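Local structure of AA9 family lytic polysaccharide monooxygenase cel61B (Hypocrea jecorina, 2VTC) at residues A[181-186]-A[190-195]; A[74-79]-A[215-220]; A[228-233]-A[237-242]; A[148-153]-A[159-164]; A[115-120]-A[209-214]. The protein cleaves crystalline and amorphous cellulose-type polysaccharides by oxidising their glycosidic bonds, using one active-site copper ion, a reducing agent and O2 or H2O2. One frame throughout, in Å; residues are numbered along the deposited sequence.

Contact 1 (A[181-186]-A[190-195]). With NI (nickel (II) ion), chain E.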
# COMPACT_ATOMS: atom_id res chain seq x y z
N LEU A 181 -5.14 0.54 6.80
CA LEU A 181 -5.52 1.68 7.63
C LEU A 181 -6.04 1.11 8.96
O LEU A 181 -7.24 0.80 9.07
CB LEU A 181 -6.60 2.53 6.98
CG LEU A 181 -6.15 3.31 5.72
CD1 LEU A 181 -6.23 2.39 4.51
CD2 LEU A 181 -7.04 4.52 5.54
N ALA A 182 -5.15 0.96 9.93
CA ALA A 182 -5.50 0.34 11.24
C ALA A 182 -6.31 1.34 12.06
O ALA A 182 -5.87 2.48 12.36
CB ALA A 182 -4.23 -0.15 11.98
N ALA A 183 -7.52 0.90 12.43
CA ALA A 183 -8.55 1.80 12.90
C ALA A 183 -8.90 1.67 14.40
O ALA A 183 -9.85 2.31 14.84
CB ALA A 183 -9.84 1.64 12.04
N HIS A 184 -8.14 0.87 15.15
CA HIS A 184 -8.41 0.72 16.61
C HIS A 184 -8.48 2.05 17.37
O HIS A 184 -9.22 2.16 18.38
CB HIS A 184 -7.42 -0.23 17.27
CG HIS A 184 -5.99 0.01 16.88
ND1 HIS A 184 -5.09 0.67 17.68
CD2 HIS A 184 -5.32 -0.32 15.75
CE1 HIS A 184 -3.92 0.74 17.07
NE2 HIS A 184 -4.04 0.15 15.89
N GLY A 185 -7.73 3.05 16.90
CA GLY A 185 -7.73 4.39 17.48
C GLY A 185 -8.49 5.47 16.72
O GLY A 185 -8.40 6.65 17.05
N ALA A 186 -9.25 5.07 15.71
CA ALA A 186 -9.89 6.01 14.78
C ALA A 186 -11.01 6.90 15.36
O ALA A 186 -11.46 7.86 14.71
CB ALA A 186 -10.39 5.24 13.54
N ASN A 190 -6.68 12.40 14.61
CA ASN A 190 -5.31 11.93 14.41
C ASN A 190 -5.07 10.48 14.84
O ASN A 190 -3.93 10.01 14.92
CB ASN A 190 -4.30 12.90 15.08
CG ASN A 190 -2.92 12.82 14.47
OD1 ASN A 190 -1.91 12.61 15.16
ND2 ASN A 190 -2.87 12.96 13.16
N GLY A 191 -6.16 9.72 15.08
CA GLY A 191 -6.02 8.35 15.58
C GLY A 191 -5.80 7.23 14.58
O GLY A 191 -5.17 6.23 14.91
N MET A 192 -6.35 7.39 13.36
CA MET A 192 -6.14 6.43 12.27
C MET A 192 -4.64 6.21 12.02
O MET A 192 -3.86 7.18 12.05
CB MET A 192 -6.81 6.94 10.98
CG MET A 192 -6.72 5.98 9.81
SD MET A 192 -7.41 4.31 10.08
CE MET A 192 -9.11 4.63 9.62
N GLN A 193 -4.24 4.96 11.81
CA GLN A 193 -2.83 4.67 11.52
C GLN A 193 -2.70 4.14 10.10
O GLN A 193 -3.16 3.04 9.83
CB GLN A 193 -2.24 3.64 12.50
CG GLN A 193 -2.27 4.10 13.96
CD GLN A 193 -1.82 3.04 14.98
OE1 GLN A 193 -1.72 3.36 16.18
NE2 GLN A 193 -1.56 1.83 14.55
N ASN A 194 -1.97 4.86 9.23
CA ASN A 194 -1.80 4.41 7.83
C ASN A 194 -0.47 3.68 7.63
O ASN A 194 0.59 4.20 8.04
CB ASN A 194 -1.86 5.59 6.83
CG ASN A 194 -3.25 6.19 6.67
OD1 ASN A 194 -3.73 6.41 5.52
ND2 ASN A 194 -3.88 6.55 7.76
N TYR A 195 -0.51 2.53 6.96
CA TYR A 195 0.70 1.75 6.68
C TYR A 195 0.85 1.54 5.16
O TYR A 195 0.60 0.44 4.68
CB TYR A 195 0.69 0.37 7.38
CG TYR A 195 0.60 0.42 8.90
CD1 TYR A 195 1.74 0.24 9.69
CD2 TYR A 195 -0.63 0.66 9.55
CE1 TYR A 195 1.67 0.31 11.11
CE2 TYR A 195 -0.72 0.72 10.97
CZ TYR A 195 0.43 0.54 11.73
OH TYR A 195 0.34 0.60 13.12
NI NI E . 1.08 -1.24 14.66
O HOH W 1 -5.89 3.52 14.85
O HOH W 2 1.67 -2.24 16.47
O HOH W 3 0.77 -0.15 15.10

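Contact 2 (A[74-79]-A[215-220])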
# COMPACT_ATOMS: atom_id res chain seq x y z
N PRO A 74 4.99 14.57 1.98
CA PRO A 74 5.58 13.51 1.15
C PRO A 74 5.59 12.10 1.76
O PRO A 74 5.58 11.12 1.02
CB PRO A 74 7.02 14.02 0.93
CG PRO A 74 6.88 15.52 0.96
CD PRO A 74 5.89 15.73 2.11
N ASP A 75 5.60 12.01 3.10
CA ASP A 75 5.64 10.73 3.76
C ASP A 75 4.40 9.85 3.48
O ASP A 75 4.49 8.63 3.59
CB ASP A 75 5.81 10.94 5.27
CG ASP A 75 7.28 11.11 5.68
OD1 ASP A 75 8.18 11.03 4.78
OD2 ASP A 75 7.53 11.33 6.89
N ILE A 76 3.28 10.47 3.11
CA ILE A 76 2.06 9.68 2.80
C ILE A 76 2.16 8.94 1.46
O ILE A 76 1.44 7.99 1.19
CB ILE A 76 0.76 10.54 2.86
CG1 ILE A 76 -0.51 9.66 2.92
CG2 ILE A 76 0.64 11.44 1.65
CD1 ILE A 76 -0.54 8.64 4.10
N VAL A 77 3.09 9.36 0.60
CA VAL A 77 3.18 8.73 -0.72
C VAL A 77 3.56 7.24 -0.62
O VAL A 77 2.79 6.37 -1.05
CB VAL A 77 4.18 9.48 -1.66
CG1 VAL A 77 4.18 8.80 -3.03
CG2 VAL A 77 3.83 10.98 -1.79
N CYS A 78 4.74 6.97 -0.04
CA CYS A 78 5.30 5.63 0.07
C CYS A 78 5.95 5.35 1.43
O CYS A 78 6.79 4.48 1.56
CB CYS A 78 6.30 5.34 -1.06
SG CYS A 78 5.52 5.19 -2.68
N HIS A 79 5.50 6.09 2.44
CA HIS A 79 5.97 5.96 3.83
C HIS A 79 7.23 6.81 4.09
O HIS A 79 7.67 7.59 3.22
CB HIS A 79 6.12 4.50 4.27
CG HIS A 79 5.77 4.27 5.71
ND1 HIS A 79 4.85 3.31 6.12
CD2 HIS A 79 6.24 4.86 6.83
CE1 HIS A 79 4.77 3.34 7.45
NE2 HIS A 79 5.59 4.28 7.90
N THR A 215 -5.17 10.59 -8.53
CA THR A 215 -5.16 11.51 -7.39
C THR A 215 -3.76 11.56 -6.73
O THR A 215 -3.19 10.51 -6.42
CB THR A 215 -6.19 10.98 -6.31
OG1 THR A 215 -7.46 10.77 -6.94
CG2 THR A 215 -6.34 11.95 -5.15
N PRO A 216 -3.19 12.77 -6.52
CA PRO A 216 -1.93 12.87 -5.76
C PRO A 216 -2.09 12.22 -4.38
O PRO A 216 -3.18 12.32 -3.80
CB PRO A 216 -1.73 14.38 -5.61
CG PRO A 216 -2.46 14.98 -6.81
CD PRO A 216 -3.69 14.10 -6.93
N ALA A 217 -1.06 11.54 -3.86
CA ALA A 217 -1.23 10.83 -2.56
C ALA A 217 -1.64 11.79 -1.45
O ALA A 217 -2.35 11.39 -0.51
CB ALA A 217 0.01 10.03 -2.18
N THR A 218 -1.20 13.05 -1.57
CA THR A 218 -1.45 14.09 -0.57
C THR A 218 -2.90 14.61 -0.60
O THR A 218 -3.28 15.45 0.22
CB THR A 218 -0.45 15.25 -0.74
OG1 THR A 218 -0.52 15.74 -2.09
CG2 THR A 218 0.96 14.77 -0.45
N GLN A 219 -3.69 14.09 -1.53
CA GLN A 219 -5.11 14.42 -1.66
C GLN A 219 -6.02 13.20 -1.42
O GLN A 219 -7.24 13.30 -1.58
CB GLN A 219 -5.40 15.06 -3.03
CG GLN A 219 -4.84 16.47 -3.19
CD GLN A 219 -4.99 17.03 -4.61
OE1 GLN A 219 -5.89 16.63 -5.37
NE2 GLN A 219 -4.12 17.96 -4.98
N LEU A 220 -5.44 12.07 -1.02
CA LEU A 220 -6.24 10.84 -0.83
C LEU A 220 -7.20 10.95 0.34
O LEU A 220 -8.37 10.55 0.22
CB LEU A 220 -5.37 9.60 -0.66
CG LEU A 220 -4.52 9.19 -1.85
CD1 LEU A 220 -3.55 8.12 -1.42
CD2 LEU A 220 -5.35 8.69 -3.06

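Contact 3 (A[228-233]-A[237-242])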
# COMPACT_ATOMS: atom_id res chain seq x y z
N ILE A 228 -12.19 7.72 8.17
CA ILE A 228 -10.91 8.02 8.83
C ILE A 228 -11.15 8.29 10.33
O ILE A 228 -10.41 7.79 11.20
CB ILE A 228 -10.20 9.25 8.19
CG1 ILE A 228 -9.72 8.92 6.76
CG2 ILE A 228 -9.04 9.80 9.10
CD1 ILE A 228 -8.68 7.81 6.62
N LEU A 229 -12.19 9.08 10.59
CA LEU A 229 -12.60 9.46 11.95
C LEU A 229 -13.99 8.86 12.24
O LEU A 229 -15.00 9.36 11.74
CB LEU A 229 -12.64 10.97 12.08
CG LEU A 229 -13.03 11.58 13.44
CD1 LEU A 229 -11.95 11.30 14.48
CD2 LEU A 229 -13.30 13.07 13.30
N PHE A 230 -14.00 7.78 13.02
CA PHE A 230 -15.23 7.01 13.27
C PHE A 230 -15.02 6.08 14.45
O PHE A 230 -13.90 5.79 14.85
CB PHE A 230 -15.65 6.21 12.01
CG PHE A 230 -14.85 4.95 11.79
CD1 PHE A 230 -15.38 3.70 12.12
CD2 PHE A 230 -13.56 5.00 11.26
CE1 PHE A 230 -14.65 2.54 11.96
CE2 PHE A 230 -12.82 3.85 11.07
CZ PHE A 230 -13.35 2.59 11.41
N ASN A 231 -16.13 5.58 15.01
CA ASN A 231 -16.06 4.72 16.17
C ASN A 231 -16.05 3.24 15.76
O ASN A 231 -17.05 2.75 15.25
CB ASN A 231 -17.24 5.02 17.11
CG ASN A 231 -17.16 4.26 18.42
OD1 ASN A 231 -16.19 3.57 18.71
ND2 ASN A 231 -18.23 4.38 19.22
N PRO A 232 -14.93 2.53 15.96
CA PRO A 232 -14.89 1.10 15.61
C PRO A 232 -15.49 0.16 16.66
O PRO A 232 -15.58 -1.04 16.42
CB PRO A 232 -13.39 0.83 15.47
CG PRO A 232 -12.77 1.77 16.50
CD PRO A 232 -13.64 3.00 16.51
N TYR A 233 -15.89 0.70 17.80
CA TYR A 233 -16.29 -0.13 18.94
C TYR A 233 -17.79 -0.10 19.16
O TYR A 233 -18.28 -0.08 20.30
CB TYR A 233 -15.53 0.31 20.20
CG TYR A 233 -14.03 0.18 20.05
CD1 TYR A 233 -13.46 -1.03 19.70
CD2 TYR A 233 -13.19 1.27 20.27
CE1 TYR A 233 -12.08 -1.18 19.56
CE2 TYR A 233 -11.80 1.14 20.13
CZ TYR A 233 -11.26 -0.09 19.78
OH TYR A 233 -9.90 -0.28 19.64
N THR A 237 -23.31 -0.41 10.46
CA THR A 237 -24.21 -0.85 9.39
C THR A 237 -23.88 -0.23 8.04
O THR A 237 -24.33 -0.72 6.99
CB THR A 237 -25.69 -0.57 9.74
OG1 THR A 237 -25.85 0.82 10.04
CG2 THR A 237 -26.09 -1.39 10.95
N SER A 238 -23.08 0.84 8.08
CA SER A 238 -22.65 1.54 6.88
C SER A 238 -21.24 2.12 7.12
O SER A 238 -21.01 2.78 8.12
CB SER A 238 -23.63 2.67 6.59
OG SER A 238 -23.34 3.30 5.37
N TYR A 239 -20.32 1.84 6.20
CA TYR A 239 -18.95 2.36 6.30
C TYR A 239 -18.46 2.87 4.94
O TYR A 239 -18.57 2.17 3.94
CB TYR A 239 -18.00 1.28 6.83
CG TYR A 239 -16.55 1.72 6.95
CD1 TYR A 239 -16.15 2.64 7.94
CD2 TYR A 239 -15.58 1.24 6.06
CE1 TYR A 239 -14.82 3.06 8.05
CE2 TYR A 239 -14.25 1.66 6.15
CZ TYR A 239 -13.88 2.56 7.15
OH TYR A 239 -12.57 2.98 7.24
N THR A 240 -17.91 4.08 4.92
CA THR A 240 -17.37 4.66 3.68
C THR A 240 -15.85 4.42 3.68
O THR A 240 -15.12 5.06 4.44
CB THR A 240 -17.64 6.17 3.61
OG1 THR A 240 -19.06 6.42 3.69
CG2 THR A 240 -17.10 6.78 2.29
N ILE A 241 -15.40 3.49 2.85
CA ILE A 241 -13.98 3.20 2.75
C ILE A 241 -13.27 4.47 2.25
O ILE A 241 -13.70 5.05 1.25
CB ILE A 241 -13.69 2.00 1.82
CG1 ILE A 241 -14.44 0.75 2.31
CG2 ILE A 241 -12.17 1.74 1.77
CD1 ILE A 241 -14.43 -0.43 1.33
N PRO A 242 -12.22 4.93 2.95
CA PRO A 242 -11.55 6.17 2.53
C PRO A 242 -10.89 6.12 1.14
O PRO A 242 -10.64 5.04 0.59
CB PRO A 242 -10.45 6.34 3.59
CG PRO A 242 -10.95 5.60 4.80
CD PRO A 242 -11.63 4.38 4.19

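Contact 4 (A[148-153]-A[159-164])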
# COMPACT_ATOMS: atom_id res chain seq x y z
N VAL A 148 -16.64 -8.28 10.88
CA VAL A 148 -15.22 -8.60 10.75
C VAL A 148 -14.57 -7.77 9.64
O VAL A 148 -15.06 -7.73 8.51
CB VAL A 148 -14.97 -10.10 10.48
CG1 VAL A 148 -13.49 -10.40 10.32
CG2 VAL A 148 -15.46 -10.92 11.66
N TRP A 149 -13.46 -7.12 9.99
CA TRP A 149 -12.71 -6.26 9.05
C TRP A 149 -11.73 -7.01 8.16
O TRP A 149 -11.22 -8.09 8.49
CB TRP A 149 -11.92 -5.22 9.85
CG TRP A 149 -12.73 -4.17 10.46
CD1 TRP A 149 -13.22 -4.13 11.75
CD2 TRP A 149 -13.17 -2.96 9.83
NE1 TRP A 149 -13.94 -2.97 11.95
CE2 TRP A 149 -13.92 -2.23 10.79
CE3 TRP A 149 -13.01 -2.42 8.54
CZ2 TRP A 149 -14.53 -1.00 10.50
CZ3 TRP A 149 -13.59 -1.18 8.26
CH2 TRP A 149 -14.32 -0.47 9.23
N ALA A 150 -11.44 -6.40 7.00
CA ALA A 150 -10.41 -6.92 6.10
C ALA A 150 -9.09 -7.23 6.83
O ALA A 150 -8.45 -8.23 6.52
CB ALA A 150 -10.17 -5.92 4.95
N GLN A 151 -8.70 -6.39 7.79
CA GLN A 151 -7.43 -6.64 8.50
C GLN A 151 -7.43 -7.91 9.36
O GLN A 151 -6.40 -8.57 9.51
CB GLN A 151 -6.98 -5.40 9.26
CG GLN A 151 -6.27 -4.37 8.33
CD GLN A 151 -5.89 -3.10 9.02
OE1 GLN A 151 -5.12 -3.11 9.98
NE2 GLN A 151 -6.42 -1.98 8.55
N GLN A 152 -8.60 -8.27 9.91
CA GLN A 152 -8.74 -9.57 10.57
C GLN A 152 -8.58 -10.72 9.56
O GLN A 152 -7.90 -11.72 9.83
CB GLN A 152 -10.07 -9.65 11.35
CG GLN A 152 -10.30 -10.98 12.09
CD GLN A 152 -9.21 -11.34 13.09
OE1 GLN A 152 -8.51 -12.33 12.92
NE2 GLN A 152 -9.07 -10.54 14.13
N ASP A 153 -9.15 -10.55 8.36
CA ASP A 153 -8.95 -11.52 7.29
C ASP A 153 -7.48 -11.66 6.91
O ASP A 153 -7.01 -12.78 6.68
CB ASP A 153 -9.83 -11.20 6.07
CG ASP A 153 -11.32 -11.36 6.38
OD1 ASP A 153 -11.64 -12.12 7.32
OD2 ASP A 153 -12.14 -10.72 5.69
N ASN A 159 -0.97 -13.35 7.02
CA ASN A 159 -0.34 -12.06 6.71
C ASN A 159 -0.24 -11.78 5.21
O ASN A 159 0.58 -10.96 4.81
CB ASN A 159 1.05 -11.96 7.36
CG ASN A 159 1.04 -11.31 8.73
OD1 ASN A 159 2.02 -10.68 9.13
ND2 ASN A 159 -0.06 -11.47 9.47
N LYS A 160 -1.05 -12.48 4.42
CA LYS A 160 -1.05 -12.35 2.95
C LYS A 160 -2.30 -11.62 2.46
O LYS A 160 -3.39 -11.87 2.95
CB LYS A 160 -0.99 -13.72 2.28
CG LYS A 160 0.35 -14.43 2.39
CD LYS A 160 0.21 -15.91 2.12
CE LYS A 160 1.44 -16.69 2.57
NZ LYS A 160 1.70 -16.63 4.05
N TRP A 161 -2.14 -10.72 1.48
CA TRP A 161 -3.28 -10.09 0.82
C TRP A 161 -3.14 -10.14 -0.70
O TRP A 161 -2.10 -9.75 -1.25
CB TRP A 161 -3.46 -8.62 1.27
CG TRP A 161 -4.86 -8.17 1.01
CD1 TRP A 161 -5.30 -7.38 -0.03
CD2 TRP A 161 -6.02 -8.52 1.77
NE1 TRP A 161 -6.67 -7.22 0.06
CE2 TRP A 161 -7.13 -7.92 1.15
CE3 TRP A 161 -6.22 -9.31 2.92
CZ2 TRP A 161 -8.44 -8.06 1.64
CZ3 TRP A 161 -7.51 -9.45 3.41
CH2 TRP A 161 -8.61 -8.83 2.77
N THR A 162 -4.19 -10.62 -1.36
CA THR A 162 -4.19 -10.79 -2.83
C THR A 162 -4.81 -9.57 -3.50
O THR A 162 -5.91 -9.12 -3.13
CB THR A 162 -4.97 -12.06 -3.25
OG1 THR A 162 -4.27 -13.22 -2.80
CG2 THR A 162 -5.13 -12.14 -4.78
N VAL A 163 -4.09 -9.03 -4.48
CA VAL A 163 -4.56 -7.91 -5.30
C VAL A 163 -4.38 -8.26 -6.77
O VAL A 163 -3.27 -8.57 -7.20
CB VAL A 163 -3.77 -6.60 -4.98
CG1 VAL A 163 -4.25 -5.46 -5.85
CG2 VAL A 163 -3.97 -6.21 -3.51
N LYS A 164 -5.46 -8.21 -7.53
CA LYS A 164 -5.44 -8.41 -8.98
C LYS A 164 -5.03 -7.14 -9.75
O LYS A 164 -5.61 -6.07 -9.54
CB LYS A 164 -6.81 -8.88 -9.49
CG LYS A 164 -6.78 -9.41 -10.93
CD LYS A 164 -8.16 -9.84 -11.41
CE LYS A 164 -8.10 -10.40 -12.83
NZ LYS A 164 -7.21 -11.60 -12.94

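Contact 5 (A[115-120]-A[209-214])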
# COMPACT_ATOMS: atom_id res chain seq x y z
N THR A 115 -5.51 -0.70 -2.14
CA THR A 115 -4.32 -0.73 -3.00
C THR A 115 -4.52 0.20 -4.19
O THR A 115 -5.60 0.24 -4.80
CB THR A 115 -3.99 -2.15 -3.49
OG1 THR A 115 -4.01 -3.04 -2.36
CG2 THR A 115 -2.60 -2.23 -4.12
N TYR A 116 -3.46 0.94 -4.52
CA TYR A 116 -3.49 1.90 -5.63
C TYR A 116 -2.37 1.57 -6.62
O TYR A 116 -1.40 0.86 -6.27
CB TYR A 116 -3.26 3.33 -5.12
CG TYR A 116 -4.25 3.84 -4.08
CD1 TYR A 116 -5.35 4.61 -4.46
CD2 TYR A 116 -4.07 3.56 -2.72
CE1 TYR A 116 -6.28 5.07 -3.51
CE2 TYR A 116 -4.98 4.01 -1.76
CZ TYR A 116 -6.07 4.78 -2.16
OH TYR A 116 -6.96 5.26 -1.21
N VAL A 117 -2.50 2.12 -7.83
CA VAL A 117 -1.43 2.04 -8.84
C VAL A 117 -1.20 3.42 -9.47
O VAL A 117 -2.11 4.22 -9.54
CB VAL A 117 -1.75 0.97 -9.91
CG1 VAL A 117 -3.00 1.31 -10.69
CG2 VAL A 117 -0.54 0.70 -10.84
N VAL A 118 0.05 3.68 -9.84
CA VAL A 118 0.42 4.91 -10.54
C VAL A 118 1.42 4.55 -11.65
O VAL A 118 2.28 3.68 -11.48
CB VAL A 118 1.09 5.91 -9.60
CG1 VAL A 118 2.45 5.42 -9.23
CG2 VAL A 118 1.23 7.24 -10.25
N GLU A 119 1.33 5.27 -12.77
CA GLU A 119 2.32 5.12 -13.84
C GLU A 119 3.53 6.06 -13.64
O GLU A 119 3.40 7.16 -13.10
CB GLU A 119 1.67 5.35 -15.21
CG GLU A 119 2.59 4.93 -16.37
CD GLU A 119 1.97 5.14 -17.76
OE1 GLU A 119 0.78 5.50 -17.87
OE2 GLU A 119 2.73 4.93 -18.75
N CYS A 120 4.69 5.62 -14.11
CA CYS A 120 5.91 6.42 -14.05
C CYS A 120 6.24 6.97 -15.42
O CYS A 120 6.07 6.25 -16.42
CB CYS A 120 7.10 5.59 -13.58
SG CYS A 120 6.85 4.89 -11.91
N LYS A 209 -5.91 -0.30 -22.04
CA LYS A 209 -6.42 0.94 -21.42
C LYS A 209 -5.37 1.72 -20.63
O LYS A 209 -4.61 1.13 -19.85
CB LYS A 209 -7.62 0.66 -20.51
CG LYS A 209 -8.90 0.32 -21.26
CD LYS A 209 -10.13 0.56 -20.39
CE LYS A 209 -11.42 0.20 -21.13
NZ LYS A 209 -11.49 -1.26 -21.52
N ALA A 210 -5.32 3.03 -20.86
CA ALA A 210 -4.46 3.91 -20.09
C ALA A 210 -5.04 4.13 -18.69
O ALA A 210 -6.27 4.14 -18.51
CB ALA A 210 -4.30 5.26 -20.79
N LEU A 211 -4.17 4.32 -17.71
CA LEU A 211 -4.61 4.71 -16.38
C LEU A 211 -5.19 6.13 -16.45
O LEU A 211 -4.61 7.00 -17.12
CB LEU A 211 -3.40 4.67 -15.44
CG LEU A 211 -3.45 4.17 -14.00
CD1 LEU A 211 -4.17 2.84 -13.84
CD2 LEU A 211 -2.03 4.12 -13.44
N PRO A 212 -6.35 6.38 -15.79
CA PRO A 212 -6.86 7.76 -15.82
C PRO A 212 -6.07 8.70 -14.89
O PRO A 212 -5.09 8.29 -14.28
CB PRO A 212 -8.29 7.62 -15.33
CG PRO A 212 -8.21 6.46 -14.39
CD PRO A 212 -7.23 5.49 -15.01
N ALA A 213 -6.52 9.95 -14.81
CA ALA A 213 -5.75 11.03 -14.20
C ALA A 213 -5.37 10.71 -12.73
O ALA A 213 -4.27 11.03 -12.28
CB ALA A 213 -6.52 12.34 -14.29
N GLY A 214 -6.26 10.05 -12.01
CA GLY A 214 -5.96 9.66 -10.62
C GLY A 214 -5.79 10.85 -9.69
O GLY A 214 -6.18 11.98 -10.02
O HOH W 4 -1.30 3.64 -18.19

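Contact 1 (A[181-186]-A[190-195])
M192 makes the tight half of this contact, packed against L181, A182 and A183. The thioether SD sits 3.7 Å from L181 CB and 3.3 Å from A182 O, while CE rests against A183 CB at 3.9 Å and, more distantly, A186 CB. Leaving with CG opposite the backbone N (chi1 -176°), the chain then bends at chi2 and chi3, which brings SD and CE back to the other segment; a flexible, unbranched methionine suits such a path between small alanines. The segments are the facing ends of an antiparallel beta hairpin, strands 172-182 and 193-204. A182 and Q193 form a hydrogen-bonded pair of it, A182 N to Q193 O at 2.9 Å and Q193 N to A182 O at 3.0 Å, the latter straighter. Beyond this pair the chains part, and water 1 bridges them, donating to A182 O and G191 O and accepting from G185 N. On the partly exposed side the extended Q193 lays its amide at the edge of the H184 ring, planes 88° apart; both residues probably help bind O2. Nearby, A182 CB touches CE2 of Y195, the tyrosine whose OH binds the nickel ion at 2.5 Å together with H20 and H108, residues of the catalytic copper site.

Contact 2 (A[74-79]-A[215-220])
V77 and A217 mark the point where two short helical turns come together, their CA atoms 5.2 Å apart. One is the loosely bonded turn 75-78, opened by the bond from V77 N to P74 O; the other is the 3-10 turn 217-219, closed by Q219 N to P216 O and L220 N to A217 O. No hydrogen bond passes between them. In the beta-sandwich fold of this family the contact packs one connecting segment against another, beside the sheet that contains strands 133-143 and 172-182. A217 directs its methyl at the opposing turn, where CB meets V77 CA at 3.7 Å and V77 CG2 at 4.0 Å; alanine is small enough to let the backbones approach this closely. I76 works with its CG2 branch. Since CG1 stands opposite the backbone N (chi1 -165°), CG2 falls between N and the carbonyl carbon, and from there it lies 3.7 Å from A217 O. The other branch extends toward E179 and N194, and beta-branched isoleucine can thus fill two directions at once. W134 lies against both V77 and A217, the guanidinium of R177 donates hydrogen bonds to the carbonyls of I76 and V77, and C78 is joined to C198 by a disulfide. At the margin T218 turns its methyl inward, CG2 coming to 3.9 Å from I76 CG2.

Contact 3 (A[228-233]-A[237-242])
Y239 aims the edge of its ring at the face of F230, with CE1 standing 3.6 Å above the F230 plane and over its centre. The centroids are 5.0 Å apart and the planes make 55°, an inclined edge-to-face pair in which a slightly positive aromatic C-H meets the electron-rich face. F230 reaches this place because its CG lies between the backbone N and the carbonyl carbon (chi1 79°). An alanine at F230 would remove that face and is likely to leave Y239 CE1 with nothing to pack on there and a gap between the two segments. A second, wholly aliphatic meeting lies further along: I228 CD1 touches P242 CG at 3.7 Å, a flexible tip against a rigid pyrrolidine, and L181 packs on both residues. Outward from these, Y239 is fixed at both ends, its OH hydrogen-bonded to the carbonyl of G227 and its backbone N to the hydroxyl of Y144, while W149 forms another edge-to-face pair with it. F230 is secured through its backbone, which bonds to A186. Just beyond, N231 OD1 accepts from Y233 N at 3.0 Å, well out of the amide plane, closing an Asx turn; Y233 OH then makes a weak hydrogen bond to H184 O. The contact belongs to the long C-terminal loop of the AA9 fold, which here runs along the beta sandwich toward the active-site end.

Contact 4 (A[148-153]-A[159-164])
Segments 148-153 and 159-164 stay well apart, their nearest CA atoms, those of D153 and N159, being 8.6 Å distant, and it is W161 that spans the interval to A150 and D153. Its CG lies opposite the backbone N (chi1 -159°), which sends the indole out from the strand with the six-membered ring leading. CZ3 comes to 3.5 Å from A150 O, CH2 to 4.0 Å from A150 CB, and D153 CB sits at the ring edge, in its plane, 3.9 Å from CZ3. A150 suits the first turn of the helix, right after W149 at the N-cap position, because its methyl is short enough to let the broad ring close in. A valine in place of W161 would probably fail to reach the helix, leaving A150 and D153 without this aromatic neighbour. I113 touches both A150 and W161, and Q138 also meets the indole. The contact thus lies where the chain crosses from the larger sheet, by way of the helix, to the edge strand of the four-stranded sheet of the sandwich. No hydrogen bond joins the segments, and D153 contributes its methylene rather than its carboxylate; the cohesion therefore rests on dispersion.

Contact 5 (A[115-120]-A[209-214])
L211 reaches from its loop onto the strand residues V117, V118 and E119, and nearly all of the contact runs through it. Its CB, next to the backbone, lies 3.6 Å from water 4, and CG comes to 4.4 Å from V117 CG1. At the fork the two methyls divide the work: CD1 meets V117 CG1 at 3.7 Å, while CD2 settles on the strand backbone, 3.6 Å from E119 N and 3.9 Å from V118 CA. The first torsion, chi1 -141°, is away from a staggered value, perhaps the price of laying both methyls on the strand. Leucine fits because its branch comes late, one methyl mainly for a side chain, the other mainly for the main chain. The strand, 113-119, runs between 133-143 and 172-182 in the larger sheet of the beta sandwich, and the loop before strand 215-216 lies against it here, far from the copper site. V117 offers CG1, placed between its own N and carbonyl carbon (chi1 63°), and the side chains of V117 and L211 meet at a slant. At the wetter margin E119, fully extended, reaches past L211, and water 4 ties the two together, donating to E119 OE1 at 2.8 Å and accepting from L211 N at 3.0 Å. R133 donates hydrogen bonds to the carbonyls of A213 and G214 further along the loop, and L169 also packs on L211.

Overall arrangement
From the N terminus, 74-79 opens the widest loop, closed by 215-220 in contact 2. Inside it, strand segment 115-120 begins contact 5, which closes at 209-214, just ahead of that point. Within both loops lie two short ones in series: contact 4, where helix 150-156 meets strand 160-164, and then contact 1, the hairpin end at the metal site. Contact 3 follows separately in the C-terminal loop, and no loops cross. Contacts 1, 2, 4 and 5 all reach the larger sheet, and contact 4 also joins it to the smaller one. Contact 3 touches contact 1 through F230 and Y233, and contact 4 through W149; L220 meets Y116 between contacts 2 and 5.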